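Local coordinates for beta-lactamase-like protein (Koribacter versatilis, PDB 6B9V) that is a metallo-beta-lactamase-fold diphosphatase of the PhnP family that cleaves reactive FAD photoproducts, with a manganese pair in its probable active site, at residues D47-F59 with D72-G86. Residues are numbered along the deposited sequence; the frame is centred on the assembly and turned at random.
Sequences DGKLVLIDTTPDF and DAIVYTHGHADHILG. With MN (manganese (II) ion), chain D; MN (manganese (II) ion), chain C.
With CG of Asp54 anti to its carbonyl carbon (chi1 -72°) and OG1 of Thr77 set between backbone N and carbonyl carbon (chi1 59°), carboxylate and hydroxyl meet at the metal end of a parallel beta-alpha-beta unit of the metallo-beta-lactamase fold. Thr77 grips both carboxylate oxygens of Asp54: its N donates to OD1 at 2.9 Å, and its OG1 to the syn lone pair of OD2 at 2.7 Å. The same OD2 accepts His83 ND1 at 2.8 Å, from above the carboxylate plane but near the plane of the imidazole; the two planes stand 82° apart. Held at ND1 by the carboxylate and at NE2 by manganese, the ring cannot easily rotate, and the carboxylate may strengthen its donation to the metal. Asp82, His83, Asp178 and His231 ligate that ion, while His78, His80, His160 and Asp178 hold its neighbour, the HxHxDH signature supplying ligands to both. Thr77 OG1 also accepts His78 ND1, so Asp54 touches a ligand of one metal directly and, through Thr77, a ligand of the other. Upstream, strands 49-53 and 73-75 pair in parallel, Val75 N reaching Leu52 O at 2.7 Å; Val51 CG1 packs on Val75 CG2. At the far end Asp72 OD2 takes Leu50 N on its anti side. Beyond Asp54, Thr55 N bonds to His83 O and Gly86 N to Thr55 O; Thr55 OG1 and Tyr76 OH share a 2.8 Å hydrogen bond at the ring edge.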
loop_
_atom_site.group_PDB
_atom_site.type_symbol
_atom_site.label_atom_id
_atom_site.label_comp_id
_atom_site.label_asym_id
_atom_site.label_seq_id
_atom_site.Cartn_x
_atom_site.Cartn_y
_atom_site.Cartn_z
ATOM N N ASP A 47 2.241 2.338 -28.466
ATOM C CA ASP A 47 2.717 3.552 -29.129
ATOM C C ASP A 47 3.472 4.458 -28.167
ATOM O O ASP A 47 3.353 5.681 -28.234
ATOM C CB ASP A 47 1.539 4.301 -29.760
ATOM C CG ASP A 47 1.971 5.311 -30.816
ATOM O OD1 ASP A 47 2.980 5.063 -31.508
ATOM O OD2 ASP A 47 1.295 6.354 -30.957
ATOM N N GLY A 48 4.239 3.857 -27.257
ATOM C CA GLY A 48 5.046 4.630 -26.320
ATOM C C GLY A 48 4.268 5.187 -25.140
ATOM O O GLY A 48 4.799 5.949 -24.338
ATOM N N LYS A 49 3.001 4.790 -25.033
ATOM C CA LYS A 49 2.105 5.242 -23.973
ATOM C C LYS A 49 1.835 4.109 -22.981
ATOM O O LYS A 49 1.937 2.922 -23.330
ATOM C CB LYS A 49 0.764 5.743 -24.556
ATOM C CG LYS A 49 0.867 6.845 -25.590
ATOM C CD LYS A 49 1.414 8.134 -24.992
ATOM C CE LYS A 49 1.443 9.246 -26.035
ATOM N NZ LYS A 49 2.205 8.831 -27.234
ATOM N N LEU A 50 1.473 4.492 -21.758
ATOM C CA LEU A 50 1.125 3.552 -20.698
ATOM C C LEU A 50 -0.181 3.980 -20.023
ATOM O O LEU A 50 -0.281 5.082 -19.476
ATOM C CB LEU A 50 2.262 3.460 -19.671
ATOM C CG LEU A 50 2.269 2.362 -18.593
ATOM C CD1 LEU A 50 3.664 2.254 -17.975
ATOM C CD2 LEU A 50 1.241 2.625 -17.496
ATOM N N VAL A 51 -1.172 3.093 -20.053
ATOM C CA VAL A 51 -2.471 3.355 -19.445
ATOM C C VAL A 51 -2.684 2.379 -18.303
ATOM O O VAL A 51 -2.559 1.177 -18.478
ATOM C CB VAL A 51 -3.610 3.248 -20.475
ATOM C CG1 VAL A 51 -4.969 3.393 -19.798
ATOM C CG2 VAL A 51 -3.426 4.324 -21.569
ATOM N N LEU A 52 -2.958 2.913 -17.119
ATOM C CA LEU A 52 -3.090 2.104 -15.918
ATOM C C LEU A 52 -4.558 1.928 -15.565
ATOM O O LEU A 52 -5.316 2.896 -15.576
ATOM C CB LEU A 52 -2.343 2.763 -14.753
ATOM C CG LEU A 52 -2.465 2.124 -13.376
ATOM C CD1 LEU A 52 -1.832 0.742 -13.373
ATOM C CD2 LEU A 52 -1.809 3.030 -12.333
ATOM N N ILE A 53 -4.958 0.703 -15.244
ATOM C CA ILE A 53 -6.324 0.476 -14.801
ATOM C C ILE A 53 -6.267 0.160 -13.321
ATOM O O ILE A 53 -5.774 -0.912 -12.929
ATOM C CB ILE A 53 -7.034 -0.671 -15.578
ATOM C CG1 ILE A 53 -7.080 -0.350 -17.076
ATOM C CG2 ILE A 53 -8.456 -0.871 -15.048
ATOM C CD1 ILE A 53 -7.818 -1.396 -17.907
ATOM N N ASP A 54 -6.744 1.134 -12.534
ATOM C CA ASP A 54 -6.842 1.102 -11.057
ATOM C C ASP A 54 -5.490 1.330 -10.366
ATOM O O ASP A 54 -4.439 0.979 -10.887
ATOM C CB ASP A 54 -7.481 -0.215 -10.573
ATOM C CG ASP A 54 -8.985 -0.277 -10.865
ATOM O OD1 ASP A 54 -9.586 0.788 -11.123
ATOM O OD2 ASP A 54 -9.570 -1.379 -10.834
ATOM N N THR A 55 -5.531 1.949 -9.192
ATOM C CA THR A 55 -4.318 2.186 -8.421
ATOM C C THR A 55 -4.445 1.503 -7.072
ATOM O O THR A 55 -4.965 2.095 -6.125
ATOM C CB THR A 55 -4.046 3.690 -8.210
ATOM O OG1 THR A 55 -5.190 4.308 -7.616
ATOM C CG2 THR A 55 -3.716 4.376 -9.546
ATOM N N THR A 56 -3.974 0.260 -6.995
ATOM C CA THR A 56 -4.163 -0.558 -5.802
ATOM C C THR A 56 -3.228 -0.099 -4.690
ATOM O O THR A 56 -2.267 0.606 -4.947
ATOM C CB THR A 56 -3.903 -2.067 -6.074
ATOM O OG1 THR A 56 -2.489 -2.345 -6.023
ATOM C CG2 THR A 56 -4.497 -2.504 -7.422
ATOM N N PRO A 57 -3.521 -0.493 -3.449
ATOM C CA PRO A 57 -2.581 -0.213 -2.362
ATOM C C PRO A 57 -1.184 -0.776 -2.619
ATOM O O PRO A 57 -0.245 -0.351 -1.941
ATOM C CB PRO A 57 -3.228 -0.894 -1.150
ATOM C CG PRO A 57 -4.304 -1.848 -1.749
ATOM C CD PRO A 57 -4.766 -1.111 -2.960
ATOM N N ASP A 58 -1.038 -1.702 -3.566
ATOM C CA ASP A 58 0.292 -2.216 -3.922
ATOM C C ASP A 58 0.947 -1.475 -5.082
ATOM O O ASP A 58 1.935 -1.946 -5.632
ATOM C CB ASP A 58 0.210 -3.717 -4.264
ATOM C CG ASP A 58 -0.292 -4.541 -3.102
ATOM O OD1 ASP A 58 0.174 -4.304 -1.963
ATOM O OD2 ASP A 58 -1.166 -5.419 -3.307
ATOM N N PHE A 59 0.429 -0.304 -5.430
ATOM C CA PHE A 59 0.917 0.357 -6.636
ATOM C C PHE A 59 2.419 0.659 -6.609
ATOM O O PHE A 59 3.094 0.450 -7.607
ATOM C CB PHE A 59 0.155 1.653 -6.921
ATOM C CG PHE A 59 0.743 2.418 -8.079
ATOM C CD1 PHE A 59 0.581 1.958 -9.379
ATOM C CD2 PHE A 59 1.516 3.545 -7.859
ATOM C CE1 PHE A 59 1.158 2.626 -10.444
ATOM C CE2 PHE A 59 2.108 4.223 -8.935
ATOM C CZ PHE A 59 1.922 3.765 -10.219
ATOM N N ASP A 72 0.655 7.697 -18.549
ATOM C CA ASP A 72 -0.005 8.658 -19.425
ATOM C C ASP A 72 -1.471 8.882 -19.091
ATOM O O ASP A 72 -2.012 9.956 -19.344
ATOM C CB ASP A 72 0.168 8.226 -20.879
ATOM C CG ASP A 72 1.636 8.226 -21.291
ATOM O OD1 ASP A 72 2.168 9.322 -21.585
ATOM O OD2 ASP A 72 2.266 7.143 -21.266
ATOM N N ALA A 73 -2.117 7.869 -18.537
ATOM C CA ALA A 73 -3.492 8.010 -18.107
ATOM C C ALA A 73 -3.806 6.915 -17.098
ATOM O O ALA A 73 -3.223 5.827 -17.144
ATOM C CB ALA A 73 -4.450 7.943 -19.315
ATOM N N ILE A 74 -4.710 7.222 -16.171
ATOM C CA ILE A 74 -5.214 6.236 -15.225
ATOM C C ILE A 74 -6.722 6.112 -15.388
ATOM O O ILE A 74 -7.441 7.115 -15.445
ATOM C CB ILE A 74 -4.872 6.617 -13.766
ATOM C CG1 ILE A 74 -3.352 6.742 -13.607
ATOM C CG2 ILE A 74 -5.484 5.595 -12.779
ATOM C CD1 ILE A 74 -2.893 7.265 -12.274
ATOM N N VAL A 75 -7.196 4.878 -15.475
ATOM C CA VAL A 75 -8.617 4.605 -15.663
ATOM C C VAL A 75 -9.129 3.757 -14.494
ATOM O O VAL A 75 -8.500 2.758 -14.153
ATOM C CB VAL A 75 -8.867 3.868 -16.997
ATOM C CG1 VAL A 75 -10.354 3.572 -17.174
ATOM C CG2 VAL A 75 -8.375 4.710 -18.166
ATOM N N TYR A 76 -10.251 4.147 -13.887
ATOM C CA TYR A 76 -10.794 3.405 -12.748
ATOM C C TYR A 76 -12.011 2.538 -13.074
ATOM O O TYR A 76 -12.931 2.984 -13.769
ATOM C CB TYR A 76 -11.171 4.373 -11.619
ATOM C CG TYR A 76 -9.945 4.907 -10.905
ATOM C CD1 TYR A 76 -9.357 6.102 -11.300
ATOM C CD2 TYR A 76 -9.367 4.201 -9.862
ATOM C CE1 TYR A 76 -8.218 6.594 -10.658
ATOM C CE2 TYR A 76 -8.232 4.672 -9.221
ATOM C CZ TYR A 76 -7.669 5.883 -9.615
ATOM O OH TYR A 76 -6.533 6.366 -8.984
ATOM N N THR A 77 -12.026 1.316 -12.533
ATOM C CA THR A 77 -13.228 0.472 -12.603
ATOM C C THR A 77 -14.288 0.907 -11.569
ATOM O O THR A 77 -15.485 0.986 -11.887
ATOM C CB THR A 77 -12.886 -1.023 -12.379
ATOM O OG1 THR A 77 -12.271 -1.184 -11.095
ATOM C CG2 THR A 77 -11.951 -1.540 -13.469
ATOM N N HIS A 78 -13.843 1.191 -10.337
ATOM C CA HIS A 78 -14.734 1.606 -9.255
ATOM C C HIS A 78 -13.915 2.059 -8.052
ATOM O O HIS A 78 -12.682 2.053 -8.101
ATOM C CB HIS A 78 -15.722 0.486 -8.836
ATOM C CG HIS A 78 -15.080 -0.722 -8.216
ATOM N ND1 HIS A 78 -14.046 -1.418 -8.818
ATOM C CD2 HIS A 78 -15.366 -1.411 -7.081
ATOM C CE1 HIS A 78 -13.715 -2.452 -8.074
ATOM N NE2 HIS A 78 -14.498 -2.473 -7.009
ATOM N N GLY A 79 -14.607 2.425 -6.976
ATOM C CA GLY A 79 -13.981 3.144 -5.871
ATOM C C GLY A 79 -13.632 2.392 -4.598
ATOM O O GLY A 79 -13.264 3.018 -3.594
ATOM N N HIS A 80 -13.741 1.065 -4.623
ATOM C CA HIS A 80 -13.353 0.254 -3.473
ATOM C C HIS A 80 -11.869 0.421 -3.150
ATOM O O HIS A 80 -11.058 0.713 -4.022
ATOM C CB HIS A 80 -13.691 -1.226 -3.715
ATOM C CG HIS A 80 -15.150 -1.531 -3.551
ATOM N ND1 HIS A 80 -15.737 -2.681 -4.035
ATOM C CD2 HIS A 80 -16.136 -0.827 -2.951
ATOM C CE1 HIS A 80 -17.029 -2.667 -3.744
ATOM N NE2 HIS A 80 -17.295 -1.554 -3.088
ATOM N N ALA A 81 -11.533 0.250 -1.877
ATOM C CA ALA A 81 -10.190 0.524 -1.381
ATOM C C ALA A 81 -9.075 -0.227 -2.111
ATOM O O ALA A 81 -7.993 0.347 -2.363
ATOM C CB ALA A 81 -10.134 0.217 0.111
ATOM N N ASP A 82 -9.328 -1.496 -2.455
ATOM C CA ASP A 82 -8.310 -2.293 -3.122
ATOM C C ASP A 82 -8.037 -1.819 -4.556
ATOM O O ASP A 82 -7.105 -2.325 -5.199
ATOM C CB ASP A 82 -8.667 -3.803 -3.106
ATOM C CG ASP A 82 -10.094 -4.112 -3.584
ATOM O OD1 ASP A 82 -11.057 -3.420 -3.200
ATOM O OD2 ASP A 82 -10.239 -5.103 -4.326
ATOM N N HIS A 83 -8.800 -0.830 -5.026
ATOM C CA HIS A 83 -8.646 -0.296 -6.382
ATOM C C HIS A 83 -8.203 1.172 -6.405
ATOM O O HIS A 83 -7.878 1.700 -7.464
ATOM C CB HIS A 83 -9.970 -0.459 -7.154
ATOM C CG HIS A 83 -10.416 -1.886 -7.249
ATOM N ND1 HIS A 83 -10.183 -2.662 -8.366
ATOM C CD2 HIS A 83 -11.003 -2.703 -6.339
ATOM C CE1 HIS A 83 -10.631 -3.886 -8.149
ATOM N NE2 HIS A 83 -11.146 -3.933 -6.933
ATOM N N ILE A 84 -8.194 1.828 -5.247
ATOM C CA ILE A 84 -7.866 3.267 -5.216
ATOM C C ILE A 84 -6.759 3.672 -4.237
ATOM O O ILE A 84 -6.136 4.720 -4.446
ATOM C CB ILE A 84 -9.111 4.154 -4.886
ATOM C CG1 ILE A 84 -9.570 3.975 -3.432
ATOM C CG2 ILE A 84 -10.251 3.901 -5.884
ATOM C CD1 ILE A 84 -10.516 5.075 -2.932
ATOM N N LEU A 85 -6.485 2.883 -3.195
ATOM C CA LEU A 85 -5.595 3.430 -2.138
ATOM C C LEU A 85 -4.164 3.769 -2.601
ATOM O O LEU A 85 -3.465 4.550 -1.932
ATOM C CB LEU A 85 -5.523 2.473 -0.942
ATOM C CG LEU A 85 -6.728 2.570 -0.003
ATOM C CD1 LEU A 85 -6.604 1.625 1.187
ATOM C CD2 LEU A 85 -6.996 4.013 0.463
ATOM N N GLY A 86 -3.732 3.233 -3.742
ATOM C CA GLY A 86 -2.386 3.505 -4.254
ATOM C C GLY A 86 -2.171 4.854 -4.945
ATOM O O GLY A 86 -1.045 5.208 -5.403
HETATM MN MN MN D . -15.000 -3.988 -5.430
HETATM MN MN MN C . -11.902 -5.576 -5.714
HETATM O O HOH W 1 4.935 6.567 -21.517
#